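Local coordinates for metallophosphoesterase (Clostridium thermocellum, PDB 4J6O), which probably acts as a manganese-dependent 2',3' phosphatase of the calcineurin-like family, serving the bacterial Pnkp-Hen1 RNA repair system, at residues Tyr176-Gly181 with Val190-Ala195. Numbering follows the deposited sequence. Where two conformers were deposited one is given.
Sequences YGETTG and VRYDWA
Two torsions bring E178 and Y192 together: the tyrosine ring swings anti to its own backbone N (chi1 169°), and E178 CG sits between backbone N and carbonyl carbon (chi1 73°) with the chain extended beyond it. The side chains then run side by side in the same direction. CG of E178 lies 3.7 Å from Y192 CD2, and OE1 approaches the ring obliquely, 3.2 Å from that same CD2. Glutamate suits this place because its CG methylene packs against CD2 and CB of Y192 while its carboxylate reaches on to a salt bridge with K159; the Y192 hydroxyl hydrogen-bonds D197, so tyrosine offers both a flat carbon surface for E178 and a polar end. The backbones of the two segments pair as short, weakly bonded antiparallel strands, 179-180 and 189-191, joined by a surface loop and set apart from the two central sheets of the calcineurin-like phosphoesterase fold. T179 and R191 form a non-hydrogen-bonded pair, flanked by a nearly straight bond from Y192 N to E178 O (2.7 Å) and a more bent one from T180 N to V190 O (2.8 Å). Beta-branched V190 favours the extended form, which T180 has left as its strand ends; T180 CG2 touches V190 CG1 at 3.9 Å. A water accepts from E178 N and appears to donate to Y192 O, bridging the segments. Just before E178, G177 is the first residue to leave the helix 168-176, with positive phi (70°), a conformation glycine adopts readily.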
loop_
_atom_site.group_PDB
_atom_site.type_symbol
_atom_site.label_atom_id
_atom_site.label_comp_id
_atom_site.label_asym_id
_atom_site.label_seq_id
_atom_site.Cartn_x
_atom_site.Cartn_y
_atom_site.Cartn_z
ATOM N N TYR A 176 3.781 6.676 -8.478
ATOM C CA TYR A 176 2.971 7.659 -9.223
ATOM C C TYR A 176 2.496 7.130 -10.598
ATOM O O TYR A 176 1.704 7.795 -11.258
ATOM C CB TYR A 176 3.822 8.957 -9.509
ATOM C CG TYR A 176 4.505 9.584 -8.304
ATOM C CD1 TYR A 176 3.756 10.109 -7.244
ATOM C CD2 TYR A 176 5.878 9.642 -8.209
ATOM C CE1 TYR A 176 4.384 10.672 -6.120
ATOM C CE2 TYR A 176 6.511 10.185 -7.103
ATOM C CZ TYR A 176 5.767 10.700 -6.059
ATOM O OH TYR A 176 6.449 11.238 -4.973
ATOM N N GLY A 177 3.103 6.056 -11.090
ATOM C CA GLY A 177 2.919 5.648 -12.469
ATOM C C GLY A 177 3.609 6.670 -13.374
ATOM O O GLY A 177 4.519 7.389 -12.930
ATOM N N GLU A 178 3.155 6.734 -14.623
ATOM C CA GLU A 178 3.667 7.762 -15.553
ATOM C C GLU A 178 2.587 8.433 -16.371
ATOM O O GLU A 178 1.416 8.031 -16.392
ATOM C CB GLU A 178 4.771 7.212 -16.465
ATOM C CG GLU A 178 4.289 6.278 -17.540
ATOM C CD GLU A 178 5.427 5.495 -18.201
ATOM O OE1 GLU A 178 5.157 4.781 -19.189
ATOM O OE2 GLU A 178 6.590 5.629 -17.742
ATOM N N THR A 179 2.987 9.512 -17.033
ATOM C CA THR A 179 2.034 10.248 -17.844
ATOM C C THR A 179 2.378 10.022 -19.290
ATOM O O THR A 179 3.463 9.550 -19.610
ATOM C CB THR A 179 2.014 11.737 -17.496
ATOM O OG1 THR A 179 3.361 12.217 -17.434
ATOM C CG2 THR A 179 1.327 11.965 -16.136
ATOM N N THR A 180 1.437 10.341 -20.162
ATOM C CA THR A 180 1.509 9.925 -21.548
ATOM C C THR A 180 2.334 10.888 -22.378
ATOM O O THR A 180 2.690 10.542 -23.510
ATOM C CB THR A 180 0.118 9.892 -22.222
ATOM O OG1 THR A 180 -0.360 11.231 -22.372
ATOM C CG2 THR A 180 -0.915 9.097 -21.407
ATOM N N GLY A 181 2.628 12.080 -21.839
ATOM C CA GLY A 181 3.337 13.110 -22.595
ATOM C C GLY A 181 2.438 14.151 -23.247
ATOM O O GLY A 181 2.907 15.229 -23.641
ATOM N N VAL A 190 -1.725 13.674 -18.656
ATOM C CA VAL A 190 -2.625 12.518 -18.662
ATOM C C VAL A 190 -1.945 11.243 -18.143
ATOM O O VAL A 190 -0.849 10.925 -18.580
ATOM C CB VAL A 190 -3.065 12.247 -20.099
ATOM C CG1 VAL A 190 -3.997 11.057 -20.152
ATOM C CG2 VAL A 190 -3.758 13.470 -20.663
ATOM N N ARG A 191 -2.583 10.485 -17.243
ATOM C CA ARG A 191 -1.945 9.270 -16.747
ATOM C C ARG A 191 -1.888 8.237 -17.872
ATOM O O ARG A 191 -2.854 8.048 -18.605
ATOM C CB ARG A 191 -2.710 8.655 -15.558
ATOM C CG ARG A 191 -2.503 9.392 -14.262
ATOM C CD ARG A 191 -2.968 8.589 -13.056
ATOM N NE ARG A 191 -2.720 9.334 -11.834
ATOM C CZ ARG A 191 -3.630 10.091 -11.230
ATOM N NH1 ARG A 191 -4.855 10.186 -11.742
ATOM N NH2 ARG A 191 -3.322 10.751 -10.118
ATOM N N TYR A 192 -0.770 7.514 -17.952
ATOM C CA TYR A 192 -0.635 6.473 -18.957
ATOM C C TYR A 192 -1.264 5.182 -18.414
ATOM O O TYR A 192 -0.979 4.775 -17.267
ATOM C CB TYR A 192 0.844 6.235 -19.218
ATOM C CG TYR A 192 1.130 5.018 -20.048
ATOM C CD1 TYR A 192 0.434 4.758 -21.214
ATOM C CD2 TYR A 192 2.100 4.106 -19.634
ATOM C CE1 TYR A 192 0.709 3.614 -21.958
ATOM C CE2 TYR A 192 2.393 2.987 -20.369
ATOM C CZ TYR A 192 1.678 2.722 -21.498
ATOM O OH TYR A 192 1.975 1.592 -22.219
ATOM N N ASP A 193 -2.140 4.584 -19.229
ATOM C CA ASP A 193 -2.842 3.347 -18.842
ATOM C C ASP A 193 -1.942 2.172 -19.182
ATOM O O ASP A 193 -2.110 1.518 -20.220
ATOM C CB ASP A 193 -4.097 3.237 -19.670
ATOM C CG ASP A 193 -4.906 2.003 -19.337
ATOM O OD1 ASP A 193 -4.439 1.142 -18.541
ATOM O OD2 ASP A 193 -5.989 1.908 -19.908
ATOM N N TRP A 194 -0.964 1.929 -18.327
ATOM C CA TRP A 194 0.044 0.937 -18.601
ATOM C C TRP A 194 -0.569 -0.467 -18.576
ATOM O O TRP A 194 -0.088 -1.391 -19.254
ATOM C CB TRP A 194 1.149 1.078 -17.558
ATOM C CG TRP A 194 0.706 0.629 -16.179
ATOM C CD1 TRP A 194 0.111 1.395 -15.224
ATOM C CD2 TRP A 194 0.765 -0.710 -15.635
ATOM N NE1 TRP A 194 -0.191 0.643 -14.132
ATOM C CE2 TRP A 194 0.203 -0.652 -14.340
ATOM C CE3 TRP A 194 1.232 -1.931 -16.117
ATOM C CZ2 TRP A 194 0.062 -1.787 -13.509
ATOM C CZ3 TRP A 194 1.094 -3.080 -15.282
ATOM C CH2 TRP A 194 0.545 -2.985 -13.993
ATOM N N ALA A 195 -1.613 -0.642 -17.769
ATOM C CA ALA A 195 -2.146 -2.001 -17.612
ATOM C C ALA A 195 -2.773 -2.509 -18.923
ATOM O O ALA A 195 -2.710 -3.700 -19.244
ATOM C CB ALA A 195 -3.151 -2.066 -16.455
HETATM O O HOH W 1 1.082 4.893 -15.200
HETATM O O HOH W 2 0.779 13.598 -20.121
#